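Local coordinates for protein HD superfamily hydrolase (PDB 3CCG) that probably hydrolyses diadenosine tetraphosphate symmetrically to two molecules of ADP, using a pair of iron ions held in an HD domain, at residues Met28-Ala31 against Val32-Ala35; Gly60-Ile63 against Ile64-Cys67; Glu180-Asn183 against Tyr184-Arg188; Val105-Ala108 against Ile109-Thr113. One frame throughout, in Å; residues are numbered along the deposited sequence.

Contact 1. Residues Met28-Ala31 against Val32-Ala35; sequences MDTA and VRLA
Thr30 OG1 is gripped twice: its partners are the carbonyl oxygen of Gly26, one helical turn earlier, and a water that donates to it at 3.0 Å (water O to Thr30 OG1). The same water accepts from Arg33 NE, lying in the plane of the guanidinium group at its edge, and so bridges Thr30 to Arg33 on one face of the long helix 5-38 of the HD domain. Both side chains run side by side, pointing the same way. Thr30 CG2, anti to the backbone N, approaches Arg33 NH2 obliquely at 4.1 Å and lies equally far, 4.1 Å, from Leu34 CD1. The bend of the Arg33 chain at chi3 (61°) turns NE to the water, while NH1 reaches beyond the helix to a salt bridge with Asp149.

The backbone is regular alpha helix, with four successive i to i+4 bonds from Val32 N to Met28 O through Ala35 N to Ala31 O. Leu34 N to Thr30 O measures 2.9 Å and is the straightest of them, with an angle of 162° at the hydrogen. Ala31, Thr30 and Leu34 pack on helix 121-132, which carries the iron ligand Asp130. Met28, a selenomethionine, and Val32 instead cover Arg46 of helix 42-51, so helix 5-38, which itself carries the iron ligand His23, packs against both neighbours. Ala35 CB sits 3.3 Å from Ala31 O. Val32 CG2, beside its own backbone N, rests 3.3 Å from Met28 O.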
HETATM    1  N   MSE A  28       2.093  14.057 -25.097  1.00 12.26           N
HETATM    2  CA  MSE A  28       3.096  15.050 -25.395  1.00 11.88           C
HETATM    3  C   MSE A  28       2.520  16.445 -25.349  1.00 12.49           C
HETATM    4  O   MSE A  28       3.019  17.333 -24.685  1.00 14.87           O
HETATM    5  CB  MSE A  28       3.634  14.817 -26.790  1.00 13.20           C
HETATM    6  CG  MSE A  28       4.755  15.767 -27.264  1.00 13.40           C
HETATM    7 SE   MSE A  28       5.221  15.551 -29.150  0.75 12.17          SE
HETATM    8  CE  MSE A  28       3.460  16.240 -29.839  1.00 18.96           C
ATOM      9  N   ASP A  29       1.450  16.634 -26.108  1.00 13.66           N
ATOM     10  CA  ASP A  29       0.815  17.968 -26.157  1.00 14.85           C
ATOM     11  C   ASP A  29       0.342  18.420 -24.757  1.00 14.34           C
ATOM     12  O   ASP A  29       0.442  19.575 -24.386  1.00 16.29           O
ATOM     13  CB  ASP A  29      -0.367  17.984 -27.107  1.00 15.11           C
ATOM     14  CG  ASP A  29       0.036  17.936 -28.568  1.00 17.76           C
ATOM     15  OD1 ASP A  29       1.169  18.298 -28.921  1.00 19.85           O
ATOM     16  OD2 ASP A  29      -0.856  17.519 -29.328  1.00 24.13           O
ATOM     17  N   THR A  30      -0.275  17.500 -24.030  1.00 13.68           N
ATOM     18  CA  THR A  30      -0.759  17.802 -22.698  1.00 13.40           C
ATOM     19  C   THR A  30       0.363  18.151 -21.737  1.00 13.06           C
ATOM     20  O   THR A  30       0.273  19.098 -20.934  1.00 14.56           O
ATOM     21  CB  THR A  30      -1.580  16.614 -22.135  1.00 14.45           C
ATOM     22  OG1 THR A  30      -2.692  16.362 -22.993  1.00 16.29           O
ATOM     23  CG2 THR A  30      -2.057  16.892 -20.701  1.00 15.38           C
ATOM     24  N   ALA A  31       1.453  17.383 -21.802  1.00 12.64           N
ATOM     25  CA  ALA A  31       2.634  17.643 -20.986  1.00 13.22           C
ATOM     26  C   ALA A  31       3.173  19.036 -21.287  1.00 13.94           C
ATOM     27  O   ALA A  31       3.542  19.761 -20.405  1.00 13.97           O
ATOM     28  CB  ALA A  31       3.734  16.588 -21.235  1.00 12.42           C
ATOM     29  N   VAL A  32       3.198  19.396 -22.571  1.00 12.23           N
ATOM     30  CA  VAL A  32       3.683  20.719 -22.952  1.00 14.99           C
ATOM     31  C   VAL A  32       2.775  21.801 -22.397  1.00 14.51           C
ATOM     32  O   VAL A  32       3.258  22.814 -21.885  1.00 14.93           O
ATOM     33  CB  VAL A  32       3.855  20.797 -24.480  1.00 14.07           C
ATOM     34  CG1 VAL A  32       4.091  22.265 -24.961  1.00 15.93           C
ATOM     35  CG2 VAL A  32       5.009  19.928 -24.926  1.00 16.09           C
ATOM     36  N   ARG A  33       1.468  21.568 -22.481  1.00 14.08           N
ATOM     37  CA  ARG A  33       0.481  22.544 -21.969  1.00 14.14           C
ATOM     38  C   ARG A  33       0.674  22.754 -20.447  1.00 15.95           C
ATOM     39  O   ARG A  33       0.785  23.878 -19.909  1.00 18.31           O
ATOM     40  CB  ARG A  33      -0.932  22.093 -22.299  1.00 16.61           C
ATOM     41  CG  ARG A  33      -2.024  23.085 -21.875  1.00 17.80           C
ATOM     42  CD  ARG A  33      -3.394  22.621 -22.240  1.00 21.38           C
ATOM     43  NE  ARG A  33      -3.754  21.355 -21.604  1.00 22.76           N
ATOM     44  CZ  ARG A  33      -4.166  21.244 -20.355  1.00 22.01           C
ATOM     45  NH1 ARG A  33      -4.221  22.305 -19.574  1.00 23.88           N
ATOM     46  NH2 ARG A  33      -4.480  20.046 -19.878  1.00 23.02           N
ATOM     47  N   LEU A  34       0.830  21.635 -19.723  1.00 15.50           N
ATOM     48  CA  LEU A  34       0.981  21.724 -18.291  1.00 14.64           C
ATOM     49  C   LEU A  34       2.313  22.369 -17.921  1.00 12.65           C
ATOM     50  O   LEU A  34       2.455  23.055 -16.908  1.00 16.79           O
ATOM     51  CB  LEU A  34       0.822  20.332 -17.645  1.00 15.12           C
ATOM     52  CG  LEU A  34      -0.551  19.707 -17.667  1.00 14.66           C
ATOM     53  CD1 LEU A  34      -0.485  18.248 -17.179  1.00 17.14           C
ATOM     54  CD2 LEU A  34      -1.565  20.494 -16.799  1.00 17.59           C
ATOM     55  N   ALA A  35       3.325  22.113 -18.723  1.00 14.18           N
ATOM     56  CA  ALA A  35       4.617  22.711 -18.510  1.00 13.61           C
ATOM     57  C   ALA A  35       4.570  24.230 -18.570  1.00 15.54           C
ATOM     58  O   ALA A  35       5.279  24.900 -17.859  1.00 16.54           O
ATOM     59  CB  ALA A  35       5.644  22.181 -19.541  1.00 15.72           C
TER
HETATM   60  O   HOH W   1      -4.109  18.968 -23.399  1.00 27.70           O

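Contact 2. Residues Gly60-Ile63 against Ile64-Cys67; sequences GEKI and IEIC
The carboxylates of Glu61 and Glu65 are the flat groups here, one turn apart on helix 60-69 of the HD domain, with their planes inclined by 54°. Glu65 OE2 comes within 3.3 Å of Glu61 OE2 and also lies 3.5 Å from Glu61 CG, while Glu65 OE1 lies 3.4 Å from the carbonyl oxygen Glu61 O. Two like charges this near would be expected to repel; Glu65 was modelled in two conformers, so the short approach is tentative. On the Lys62 side, the bends at chi2 (57°) and chi3 fold the chain across Glu65 at about a right angle, and Lys62 NZ ends 4.2 Å from Glu65 OE1. That is beyond a salt bridge, at most a weak electrostatic attraction.

Beneath this charged face the backbone keeps i to i+4 bonds, from Ile64 N to Gly60 O through Cys67 N to Ile63 O. Another side of the helix is apolar and packs on helix 87-98: Ile63 meets Ala89 there, and also the iron ligand His86, while Ile66 and Cys67 lie on Ile92 and Leu88. Helix 60-69 thus backs the segment that supplies an iron ligand. Lys62 also joins the apolar side through its stem, with CG 4.0 Å from Ile66 CD1.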
ATOM      1  N   GLY A  60       4.967  -8.837 -21.321  1.00 11.94           N
ATOM      2  CA  GLY A  60       5.482  -8.712 -19.951  1.00  9.62           C
ATOM      3  C   GLY A  60       6.799  -9.470 -19.742  1.00 11.32           C
ATOM      4  O   GLY A  60       7.699  -9.024 -19.039  1.00 10.48           O
ATOM      5  N   GLU A  61       6.867 -10.658 -20.323  1.00 11.32           N
ATOM      6  CA  GLU A  61       8.088 -11.478 -20.184  1.00 10.48           C
ATOM      7  C   GLU A  61       9.286 -10.709 -20.763  1.00 10.97           C
ATOM      8  O   GLU A  61      10.386 -10.723 -20.207  1.00 11.83           O
ATOM      9  CB  GLU A  61       7.920 -12.845 -20.864  1.00 13.53           C
ATOM     10  CG  GLU A  61       9.181 -13.704 -20.761  1.00 16.51           C
ATOM     11  CD  GLU A  61       8.991 -15.082 -21.310  1.00 28.91           C
ATOM     12  OE1 GLU A  61       7.871 -15.402 -21.802  1.00 28.93           O
ATOM     13  OE2 GLU A  61       9.992 -15.831 -21.245  1.00 22.21           O
ATOM     14  N   LYS A  62       9.082 -10.055 -21.917  1.00 12.03           N
ATOM     15  CA  LYS A  62      10.181  -9.304 -22.572  1.00  9.49           C
ATOM     16  C   LYS A  62      10.502  -8.065 -21.738  1.00 11.98           C
ATOM     17  O   LYS A  62      11.665  -7.662 -21.588  1.00 12.28           O
ATOM     18  CB  LYS A  62       9.774  -8.937 -23.988  1.00 12.26           C
ATOM     19  CG  LYS A  62      10.794  -8.140 -24.739  1.00 17.05           C
ATOM     20  CD  LYS A  62      12.121  -8.836 -24.822  1.00 21.64           C
ATOM     21  CE  LYS A  62      12.144  -9.949 -25.807  1.00 31.93           C
ATOM     22  NZ  LYS A  62      13.596 -10.246 -26.177  1.00 36.90           N
ATOM     23  N   ILE A  63       9.497  -7.399 -21.227  1.00  9.23           N
ATOM     24  CA  ILE A  63       9.710  -6.227 -20.331  1.00 10.68           C
ATOM     25  C   ILE A  63      10.622  -6.668 -19.159  1.00 11.96           C
ATOM     26  O   ILE A  63      11.628  -6.016 -18.831  1.00 11.18           O
ATOM     27  CB  ILE A  63       8.385  -5.660 -19.865  1.00 11.81           C
ATOM     28  CG1 ILE A  63       7.770  -4.846 -21.020  1.00 11.12           C
ATOM     29  CG2 ILE A  63       8.512  -4.724 -18.610  1.00 12.45           C
ATOM     30  CD1 ILE A  63       6.318  -4.478 -20.758  1.00 14.45           C
ATOM     31  N   ILE A  64      10.274  -7.783 -18.536  1.00 10.90           N
ATOM     32  CA  ILE A  64      11.050  -8.267 -17.415  1.00 10.81           C
ATOM     33  C   ILE A  64      12.487  -8.572 -17.854  1.00 11.08           C
ATOM     34  O   ILE A  64      13.461  -8.233 -17.151  1.00 11.83           O
ATOM     35  CB  ILE A  64      10.387  -9.493 -16.801  1.00 11.07           C
ATOM     36  CG1 ILE A  64       9.070  -9.112 -16.127  1.00 12.11           C
ATOM     37  CG2 ILE A  64      11.330 -10.211 -15.803  1.00 11.21           C
ATOM     38  CD1 ILE A  64       8.161 -10.366 -15.842  1.00 14.57           C
ATOM     39  N   GLU A  65      12.628  -9.211 -18.995  0.50 10.23           N
ATOM     40  CA  GLU A  65      13.949  -9.538 -19.535  0.50  9.19           C
ATOM     41  C   GLU A  65      14.829  -8.311 -19.847  0.50 10.14           C
ATOM     42  O   GLU A  65      16.067  -8.371 -19.683  0.50  9.50           O
ATOM     43  CB  GLU A  65      13.763 -10.419 -20.776  0.50 10.31           C
ATOM     44  CG  GLU A  65      13.389 -11.813 -20.391  0.50  9.11           C
ATOM     45  CD  GLU A  65      12.779 -12.653 -21.517  0.50 10.89           C
ATOM     46  OE1 GLU A  65      12.373 -12.059 -22.559  0.50 10.27           O
ATOM     47  OE2 GLU A  65      12.644 -13.898 -21.309  0.50  8.09           O
ATOM     48  N   ILE A  66      14.212  -7.256 -20.366  1.00  9.47           N
ATOM     49  CA  ILE A  66      14.934  -6.011 -20.634  1.00 11.19           C
ATOM     50  C   ILE A  66      15.398  -5.390 -19.326  1.00 10.04           C
ATOM     51  O   ILE A  66      16.600  -5.010 -19.175  1.00 11.72           O
ATOM     52  CB  ILE A  66      14.072  -5.029 -21.426  1.00 12.13           C
ATOM     53  CG1 ILE A  66      13.913  -5.543 -22.836  1.00 13.70           C
ATOM     54  CG2 ILE A  66      14.704  -3.616 -21.422  1.00 15.55           C
ATOM     55  CD1 ILE A  66      12.786  -4.836 -23.652  1.00 16.79           C
ATOM     56  N   CYS A  67      14.562  -5.325 -18.315  1.00  9.89           N
ATOM     57  CA  CYS A  67      14.903  -4.695 -17.082  1.00  9.46           C
ATOM     58  C   CYS A  67      16.021  -5.503 -16.368  1.00 11.19           C
ATOM     59  O   CYS A  67      17.012  -4.941 -15.886  1.00 11.91           O
ATOM     60  CB  CYS A  67      13.741  -4.600 -16.145  1.00  9.99           C
ATOM     61  SG  CYS A  67      12.415  -3.510 -16.753  1.00 13.02           S
TER

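Contact 3. Residues Glu180-Asn183 against Tyr184-Arg188; sequences EARN and YLISR
Four i to i+4 backbone bonds carry the C-terminal helix 176-188 through this turn, from Tyr184 N to Glu180 O at 3.0 Å through Ser187 N to Asn183 O. The side-chain contact itself is a methyl laid tightly on a cation: Ile186 CD1 sits over one face of the Arg182 guanidinium, 3.0 Å above its plane and displaced toward the rim, with Arg182 NH1 only 3.2 Å away. The arginine chain, extended from CG to NE, stands out from the helix, and the Ile186 side chain crosses it obliquely. Ile186 CG1 is anti to the carbonyl carbon (chi1 -71°), which brings CD1 back along the helix onto the face of the flat group. The guanidinium is held in its rotation by outside partners: NE forms a salt bridge with Asp161 of helix 152-170, and NH1 donates to the carbonyl oxygen of Gly172 of the second subunit. Asn183 adds another link across that interface through ND2 to Leu174 O of the second subunit.

Ser187 OG turns back to donate to Tyr184 O at 2.9 Å, three residues earlier. Ala181 and Leu185 pack on the same helix 152-170, on Phe160 and Leu156. The chemistry implies that Arg182 is buried as a paired cation: its charge is met by Asp161, NH1 reaches the other subunit, and one flat face is shielded by the isoleucine methyl.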
ATOM      1  N   GLU A 180       3.078   4.450  -1.531  1.00 11.92           N
ATOM      2  CA  GLU A 180       4.132   5.328  -0.969  1.00 12.00           C
ATOM      3  C   GLU A 180       4.054   6.744  -1.581  1.00 13.29           C
ATOM      4  O   GLU A 180       4.191   7.748  -0.884  1.00 15.69           O
ATOM      5  CB  GLU A 180       5.522   4.696  -1.047  1.00 15.54           C
ATOM      6  CG  GLU A 180       5.488   3.456  -0.157  1.00 16.88           C
ATOM      7  CD  GLU A 180       6.440   2.334  -0.470  1.00 32.91           C
ATOM      8  OE1 GLU A 180       7.331   2.506  -1.314  1.00 27.01           O
ATOM      9  OE2 GLU A 180       6.280   1.250   0.189  1.00 29.53           O
ATOM     10  N   ALA A 181       3.685   6.810  -2.863  1.00 13.70           N
ATOM     11  CA  ALA A 181       3.496   8.080  -3.511  1.00 14.18           C
ATOM     12  C   ALA A 181       2.367   8.884  -2.859  1.00 15.56           C
ATOM     13  O   ALA A 181       2.472  10.103  -2.641  1.00 15.54           O
ATOM     14  CB  ALA A 181       3.192   7.848  -5.032  1.00 15.12           C
ATOM     15  N   ARG A 182       1.264   8.215  -2.610  1.00 14.35           N
ATOM     16  CA  ARG A 182       0.119   8.813  -1.973  1.00 14.19           C
ATOM     17  C   ARG A 182       0.473   9.265  -0.540  1.00 16.62           C
ATOM     18  O   ARG A 182       0.171  10.398  -0.158  1.00 16.66           O
ATOM     19  CB  ARG A 182      -1.080   7.861  -1.969  1.00 14.00           C
ATOM     20  CG  ARG A 182      -2.283   8.359  -1.241  1.00 15.12           C
ATOM     21  CD  ARG A 182      -3.383   7.358  -1.198  1.00 15.71           C
ATOM     22  NE  ARG A 182      -4.454   7.873  -0.340  1.00 15.63           N
ATOM     23  CZ  ARG A 182      -4.395   7.815   0.989  1.00 19.23           C
ATOM     24  NH1 ARG A 182      -3.380   7.236   1.598  1.00 17.16           N
ATOM     25  NH2 ARG A 182      -5.364   8.354   1.712  1.00 17.19           N
ATOM     26  N   ASN A 183       1.117   8.393   0.237  1.00 14.85           N
ATOM     27  CA  ASN A 183       1.461   8.763   1.599  1.00 15.52           C
ATOM     28  C   ASN A 183       2.309  10.007   1.610  1.00 17.81           C
ATOM     29  O   ASN A 183       2.139  10.881   2.456  1.00 18.82           O
ATOM     30  CB  ASN A 183       2.188   7.628   2.355  1.00 13.07           C
ATOM     31  CG  ASN A 183       1.272   6.502   2.784  1.00 14.41           C
ATOM     32  OD1 ASN A 183       0.091   6.691   2.974  1.00 16.60           O
ATOM     33  ND2 ASN A 183       1.846   5.325   2.932  1.00 15.70           N
ATOM     34  N   TYR A 184       3.271  10.065   0.708  1.00 16.19           N
ATOM     35  CA  TYR A 184       4.207  11.190   0.618  1.00 18.26           C
ATOM     36  C   TYR A 184       3.438  12.500   0.366  1.00 18.78           C
ATOM     37  O   TYR A 184       3.711  13.517   1.006  1.00 21.45           O
ATOM     38  CB  TYR A 184       5.258  10.926  -0.468  1.00 20.39           C
ATOM     39  CG  TYR A 184       6.277  12.016  -0.521  1.00 19.20           C
ATOM     40  CD1 TYR A 184       6.033  13.162  -1.234  1.00 17.43           C
ATOM     41  CD2 TYR A 184       7.497  11.885   0.133  1.00 21.38           C
ATOM     42  CE1 TYR A 184       6.959  14.180  -1.279  1.00 19.77           C
ATOM     43  CE2 TYR A 184       8.446  12.902   0.103  1.00 22.89           C
ATOM     44  CZ  TYR A 184       8.155  14.044  -0.621  1.00 20.17           C
ATOM     45  OH  TYR A 184       9.076  15.069  -0.662  1.00 26.97           O
ATOM     46  N   LEU A 185       2.459  12.488  -0.532  1.00 17.33           N
ATOM     47  CA  LEU A 185       1.648  13.692  -0.808  1.00 21.43           C
ATOM     48  C   LEU A 185       0.808  14.067   0.403  1.00 23.11           C
ATOM     49  O   LEU A 185       0.694  15.239   0.722  1.00 24.87           O
ATOM     50  CB  LEU A 185       0.758  13.537  -2.036  1.00 21.22           C
ATOM     51  CG  LEU A 185       1.561  13.469  -3.345  1.00 22.17           C
ATOM     52  CD1 LEU A 185       0.539  13.366  -4.472  1.00 23.45           C
ATOM     53  CD2 LEU A 185       2.469  14.691  -3.496  1.00 20.61           C
ATOM     54  N   ILE A 186       0.263  13.078   1.099  1.00 20.95           N
ATOM     55  CA  ILE A 186      -0.533  13.387   2.274  1.00 24.32           C
ATOM     56  C   ILE A 186       0.328  14.053   3.327  1.00 27.70           C
ATOM     57  O   ILE A 186      -0.109  15.015   3.951  1.00 31.81           O
ATOM     58  CB  ILE A 186      -1.157  12.153   2.851  1.00 23.97           C
ATOM     59  CG1 ILE A 186      -2.259  11.670   1.910  1.00 28.20           C
ATOM     60  CG2 ILE A 186      -1.717  12.459   4.262  1.00 22.48           C
ATOM     61  CD1 ILE A 186      -2.648  10.302   2.180  1.00 27.45           C
ATOM     62  N   SER A 187       1.564  13.601   3.467  1.00 27.93           N
ATOM     63  CA  SER A 187       2.457  14.108   4.516  1.00 35.01           C
ATOM     64  C   SER A 187       3.029  15.492   4.216  1.00 40.42           C
ATOM     65  O   SER A 187       3.604  16.141   5.108  1.00 40.93           O
ATOM     66  CB  SER A 187       3.635  13.160   4.761  1.00 32.72           C
ATOM     67  OG  SER A 187       4.604  13.293   3.734  1.00 43.84           O
ATOM     68  N   ARG A 188       2.899  15.925   2.965  1.00 43.92           N
ATOM     69  CA  ARG A 188       3.431  17.228   2.533  1.00 47.37           C
ATOM     70  C   ARG A 188       2.282  18.212   2.442  1.00 48.58           C
ATOM     71  O   ARG A 188       2.472  19.413   2.259  1.00 50.51           O
ATOM     72  CB  ARG A 188       4.098  17.136   1.153  1.00 47.35           C
ATOM     73  CG  ARG A 188       5.307  16.252   1.101  1.00 45.23           C
ATOM     74  CD  ARG A 188       6.376  16.760   2.024  1.00 48.06           C
ATOM     75  NE  ARG A 188       7.416  15.761   2.228  1.00 46.84           N
TER

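Contact 4. Residues Val105-Ala108 against Ile109-Thr113; sequences VLNA and IEFHT. With FE (Fe (III) ion), chain B.
The turn that follows helix 103-110 delivers an iron ligand of the HD-domain metal centre. His112 NE2 binds the iron at 2.2 Å; two waters and three other atoms complete its shell. The opposite ring nitrogen is anchored: His112 ND1 donates to Ile109 O at 2.8 Å, in the carbonyl plane on a lone pair, with an angle of 162° at the hydrogen. That bond fixes the ring's rotation. Chi1 of 83° places CG between the backbone N and the carbonyl carbon, swinging the ring away from the helix toward the metal, and Thr113 CG2 lies 3.4 Å above one face, offset toward the rim.

Upstream the helix is regular as far as Phe111 N to Asn107 O at 2.9 Å, after which the chain leaves helical angles. Ile109 CD1 reaches Val105 CG1 at 4.0 Å. Asn107 and Glu110 lie side by side; Asn107 OD1 accepts a hydrogen bond from Arg91 NH1, with which Glu110 OE1 forms a salt bridge, while Glu110 CG sits 3.7 Å over the centre of the Phe111 ring. A backbone carbonyl as second-shell acceptor behind a histidine is a common feature of metal sites, here serving the di-iron centre with Asp53 and His86.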
ATOM      1  N   VAL A 105      13.870  13.481 -17.375  1.00 12.03           N
ATOM      2  CA  VAL A 105      13.056  12.808 -18.420  1.00 11.19           C
ATOM      3  C   VAL A 105      13.023  11.327 -18.164  1.00 12.28           C
ATOM      4  O   VAL A 105      11.949  10.718 -18.209  1.00  9.93           O
ATOM      5  CB  VAL A 105      13.593  13.093 -19.800  1.00  9.31           C
ATOM      6  CG1 VAL A 105      12.975  12.217 -20.913  1.00 10.66           C
ATOM      7  CG2 VAL A 105      13.417  14.583 -20.138  1.00 14.01           C
ATOM      8  N   LEU A 106      14.162  10.717 -17.908  1.00 10.92           N
ATOM      9  CA  LEU A 106      14.175   9.268 -17.699  1.00 11.34           C
ATOM     10  C   LEU A 106      13.318   8.896 -16.466  1.00 10.13           C
ATOM     11  O   LEU A 106      12.583   7.894 -16.504  1.00 10.60           O
ATOM     12  CB  LEU A 106      15.617   8.772 -17.572  1.00 11.51           C
ATOM     13  CG  LEU A 106      16.445   8.929 -18.826  1.00 11.80           C
ATOM     14  CD1 LEU A 106      17.916   8.537 -18.493  1.00 14.64           C
ATOM     15  CD2 LEU A 106      15.884   8.125 -20.003  1.00 13.38           C
ATOM     16  N   ASN A 107      13.435   9.643 -15.368  1.00 11.28           N
ATOM     17  CA  ASN A 107      12.599   9.371 -14.204  1.00 10.61           C
ATOM     18  C   ASN A 107      11.088   9.501 -14.535  1.00 10.00           C
ATOM     19  O   ASN A 107      10.245   8.701 -14.082  1.00 10.63           O
ATOM     20  CB  ASN A 107      12.901  10.310 -13.024  1.00 12.16           C
ATOM     21  CG  ASN A 107      14.206   9.969 -12.343  1.00 12.78           C
ATOM     22  OD1 ASN A 107      14.663   8.828 -12.392  1.00 15.74           O
ATOM     23  ND2 ASN A 107      14.833  10.982 -11.716  1.00 13.70           N
ATOM     24  N   ALA A 108      10.727  10.542 -15.280  1.00 10.11           N
ATOM     25  CA  ALA A 108       9.338  10.783 -15.621  1.00 10.96           C
ATOM     26  C   ALA A 108       8.775   9.581 -16.408  1.00 11.60           C
ATOM     27  O   ALA A 108       7.641   9.189 -16.223  1.00 12.22           O
ATOM     28  CB  ALA A 108       9.220  12.061 -16.410  1.00 11.78           C
ATOM     29  N   ILE A 109       9.572   9.017 -17.313  1.00 10.91           N
ATOM     30  CA  ILE A 109       9.157   7.841 -18.064  1.00  9.87           C
ATOM     31  C   ILE A 109       9.071   6.634 -17.102  1.00 10.24           C
ATOM     32  O   ILE A 109       8.064   5.937 -17.046  1.00 10.65           O
ATOM     33  CB  ILE A 109      10.157   7.532 -19.170  1.00  9.63           C
ATOM     34  CG1 ILE A 109      10.280   8.688 -20.170  1.00  9.52           C
ATOM     35  CG2 ILE A 109       9.795   6.270 -19.883  1.00  9.46           C
ATOM     36  CD1 ILE A 109      11.494   8.528 -21.136  1.00 11.90           C
ATOM     37  N   GLU A 110      10.119   6.421 -16.321  1.00  9.69           N
ATOM     38  CA  GLU A 110      10.158   5.276 -15.425  1.00 11.67           C
ATOM     39  C   GLU A 110       8.946   5.192 -14.491  1.00 10.87           C
ATOM     40  O   GLU A 110       8.426   4.090 -14.270  1.00 13.36           O
ATOM     41  CB  GLU A 110      11.397   5.290 -14.560  1.00 13.83           C
ATOM     42  CG  GLU A 110      11.499   4.164 -13.566  1.00 14.91           C
ATOM     43  CD  GLU A 110      12.859   4.082 -12.880  1.00 15.13           C
ATOM     44  OE1 GLU A 110      13.708   4.952 -13.052  1.00 18.59           O
ATOM     45  OE2 GLU A 110      12.999   3.152 -12.065  1.00 19.50           O
ATOM     46  N   PHE A 111       8.567   6.304 -13.897  1.00 10.63           N
ATOM     47  CA  PHE A 111       7.553   6.287 -12.831  1.00 11.75           C
ATOM     48  C   PHE A 111       6.181   6.726 -13.252  1.00 12.17           C
ATOM     49  O   PHE A 111       5.259   6.924 -12.427  1.00 12.81           O
ATOM     50  CB  PHE A 111       8.041   7.098 -11.608  1.00 13.55           C
ATOM     51  CG  PHE A 111       9.261   6.509 -10.971  1.00 12.18           C
ATOM     52  CD1 PHE A 111       9.176   5.342 -10.262  1.00 14.78           C
ATOM     53  CD2 PHE A 111      10.524   7.055 -11.168  1.00 12.06           C
ATOM     54  CE1 PHE A 111      10.291   4.799  -9.690  1.00 13.16           C
ATOM     55  CE2 PHE A 111      11.646   6.501 -10.596  1.00 15.14           C
ATOM     56  CZ  PHE A 111      11.521   5.361  -9.886  1.00 16.76           C
ATOM     57  N   HIS A 112       5.968   6.775 -14.558  1.00 10.95           N
ATOM     58  CA  HIS A 112       4.666   7.238 -14.991  1.00  9.53           C
ATOM     59  C   HIS A 112       3.532   6.264 -14.736  1.00 11.21           C
ATOM     60  O   HIS A 112       2.381   6.690 -14.792  1.00 14.30           O
ATOM     61  CB  HIS A 112       4.653   7.598 -16.511  1.00 10.46           C
ATOM     62  CG  HIS A 112       4.451   6.442 -17.450  1.00  9.77           C
ATOM     63  ND1 HIS A 112       5.461   5.690 -18.009  1.00 11.49           N
ATOM     64  CD2 HIS A 112       3.296   5.955 -17.961  1.00  8.88           C
ATOM     65  CE1 HIS A 112       4.919   4.757 -18.792  1.00 10.48           C
ATOM     66  NE2 HIS A 112       3.604   4.923 -18.806  1.00 10.23           N
ATOM     67  N   THR A 113       3.834   4.994 -14.532  1.00 11.60           N
ATOM     68  CA  THR A 113       2.768   3.955 -14.386  1.00 13.63           C
ATOM     69  C   THR A 113       2.246   3.870 -12.962  1.00 17.10           C
ATOM     70  O   THR A 113       1.086   3.495 -12.773  1.00 21.98           O
ATOM     71  CB  THR A 113       3.185   2.569 -14.860  1.00 16.19           C
ATOM     72  OG1 THR A 113       4.208   2.027 -13.978  1.00 15.75           O
ATOM     73  CG2 THR A 113       3.683   2.614 -16.262  1.00 17.50           C
TER
HETATM   74 FE    FE B 190       1.955   3.837 -19.789  0.75 12.81          FE
HETATM   75  O   HOH W   2       1.070   5.654 -20.110  1.00 13.67           O
HETATM   76  O   HOH W   3       0.892   3.645 -17.992  1.00 14.84           O

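In the fold
Each contact is local, on a separate helix of this all-helical chain, contact 4 running past its helix end. Along the sequence they run contact 1 (helix 5-38), contact 2 (helix 60-69), contact 4 (helix 103-110) and contact 3 (helix 176-188). Contact 4 is central, about 5 Å from the centre of the chain, and its centre lies about 15, 17 and 18 Å from those of contacts 1, 2 and 3. Contacts 1 and 2 stand on opposite sides of the chain's centre, about 29 Å apart between centres. Contact 1 lies on the helix that carries His23, contact 2 packs against His86, and contact 4 supplies His112; of the four, contact 3 touches the second subunit.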